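Local structure of excinuclease ABC, subunit A. (Deinococcus radiodurans, 2VF7) at residues I739-A742 against T743-R747. The protein probably binds DNA and takes part in its damage repair as a zinc-containing, ATP-hydrolysing member of the UvrA family within the ABC superfamily. The protein carries 1 engineered substitution. Numbering follows the deposited sequence.
Sequences IKLA and TELRR. Engineered in segment 743-747: Arg-746 (natural residue Gln).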
# COMPACT_ATOMS: atom_id res chain seq x y z
N ILE A 739 1.81 -26.50 -24.02
CA ILE A 739 1.91 -27.66 -23.12
C ILE A 739 0.65 -28.54 -23.25
O ILE A 739 0.74 -29.77 -23.32
CB ILE A 739 2.11 -27.22 -21.63
CG1 ILE A 739 3.31 -26.28 -21.48
CG2 ILE A 739 2.24 -28.40 -20.68
CD1 ILE A 739 3.60 -25.86 -20.05
N LYS A 740 -0.51 -27.88 -23.31
CA LYS A 740 -1.81 -28.54 -23.43
C LYS A 740 -1.92 -29.25 -24.76
O LYS A 740 -2.48 -30.34 -24.84
CB LYS A 740 -2.94 -27.53 -23.34
CG LYS A 740 -3.19 -26.93 -21.96
CD LYS A 740 -4.03 -25.69 -22.14
CE LYS A 740 -3.99 -24.82 -20.94
NZ LYS A 740 -5.15 -25.09 -20.07
N LEU A 741 -1.40 -28.60 -25.80
CA LEU A 741 -1.34 -29.16 -27.14
C LEU A 741 -0.48 -30.41 -27.19
O LEU A 741 -0.88 -31.39 -27.80
CB LEU A 741 -0.79 -28.12 -28.12
CG LEU A 741 -0.86 -28.36 -29.63
CD1 LEU A 741 -2.26 -28.80 -30.06
CD2 LEU A 741 -0.42 -27.11 -30.40
N ALA A 742 0.70 -30.36 -26.57
CA ALA A 742 1.65 -31.48 -26.61
C ALA A 742 1.09 -32.69 -25.88
O ALA A 742 1.30 -33.84 -26.30
CB ALA A 742 2.99 -31.08 -26.04
N THR A 743 0.36 -32.42 -24.79
CA THR A 743 -0.35 -33.45 -24.04
C THR A 743 -1.36 -34.17 -24.93
O THR A 743 -1.58 -35.37 -24.79
CB THR A 743 -1.05 -32.86 -22.79
OG1 THR A 743 -0.13 -32.02 -22.09
CG2 THR A 743 -1.51 -33.96 -21.85
N GLU A 744 -1.95 -33.43 -25.87
CA GLU A 744 -2.91 -33.99 -26.84
C GLU A 744 -2.32 -34.40 -28.20
O GLU A 744 -3.06 -34.86 -29.07
CB GLU A 744 -4.06 -33.00 -27.08
CG GLU A 744 -5.00 -32.83 -25.91
CD GLU A 744 -5.64 -34.13 -25.52
OE1 GLU A 744 -6.00 -34.93 -26.43
OE2 GLU A 744 -5.80 -34.36 -24.31
N LEU A 745 -1.02 -34.24 -28.39
CA LEU A 745 -0.40 -34.50 -29.69
C LEU A 745 -0.18 -35.99 -29.99
O LEU A 745 -0.52 -36.45 -31.08
CB LEU A 745 0.92 -33.73 -29.83
CG LEU A 745 1.02 -32.79 -31.04
CD1 LEU A 745 -0.15 -31.82 -31.06
CD2 LEU A 745 2.34 -32.02 -31.05
N ARG A 746 0.40 -36.73 -29.05
CA ARG A 746 0.61 -38.18 -29.25
C ARG A 746 -0.62 -39.07 -28.95
O ARG A 746 -0.66 -40.23 -29.40
CB ARG A 746 1.85 -38.68 -28.49
CG ARG A 746 3.11 -38.77 -29.36
CD ARG A 746 4.28 -39.49 -28.69
NE ARG A 746 3.98 -40.89 -28.32
CZ ARG A 746 3.83 -41.91 -29.17
NH1 ARG A 746 3.94 -41.72 -30.48
NH2 ARG A 746 3.57 -43.12 -28.70
N ARG A 747 -1.61 -38.55 -28.23
CA ARG A 747 -2.87 -39.28 -27.99
C ARG A 747 -3.67 -39.42 -29.29
O ARG A 747 -4.49 -40.34 -29.42
CB ARG A 747 -3.76 -38.60 -26.93
CG ARG A 747 -3.08 -38.06 -25.68
CD ARG A 747 -4.11 -37.34 -24.78
NE ARG A 747 -4.33 -38.04 -23.51
CZ ARG A 747 -5.17 -39.07 -23.33
NH1 ARG A 747 -5.90 -39.54 -24.34
NH2 ARG A 747 -5.27 -39.63 -22.13
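With chi1 at -47°, Thr-743 holds OG1 beside its own backbone N, a position that points the hydroxyl back along the helix at the carbonyl of Ile-739, one turn earlier. Two donors of the same residue then grip one oxygen: Thr-743 OG1 gives its proton to Ile-739 O at 2.7 Å, and Thr-743 N reaches Ile-739 O at 3.1 Å. They arrive from opposite faces of the carbonyl plane, the hydroxyl tilted 32° from it. A short beta-branched alcohol suits the place, since it satisfies its own polar group on the helix backbone while its side chain packs on Tyr-605.

One residue on, the regular pattern gives way. Glu-744 N divides itself between Lys-740 O at 3.3 Å and Leu-741 O at 3.0 Å, both weak bonds, and Leu-745 N turns to Ala-742 O at 3.1 Å, meeting that carbonyl from above its plane. Leu-745 N also lies near Leu-741 O, but the angle is too poor for a bond.

On another side of the turn, Leu-741 holds CG anti to its N (chi1 -169°), which sets the isobutyl group beside Leu-745, with Leu-741 CG 3.8 Å from Leu-745 CD1; that methyl also rests over Leu-741 O. Both branched apolar chains suit this place because they pack on helix 766-781; the small, buried Ala-742 touches Leu-714 of helix 705-716, as suits a close-packed helix face. The side chains of Lys-740 and Glu-744 point elsewhere, into salt bridges with Asp-590 and Arg-585, while the engineered Arg-746 packs beside Arg-709.

The arrangement is that of a helix C-terminus, where i+4 bonding passes to i+3 bonding, with a threonine hydroxyl bound back to the i-4 carbonyl. It ends helix 733-743, which begins within the LSGG signature sequence of the ABC ATPase fold and leads toward strand 753-758.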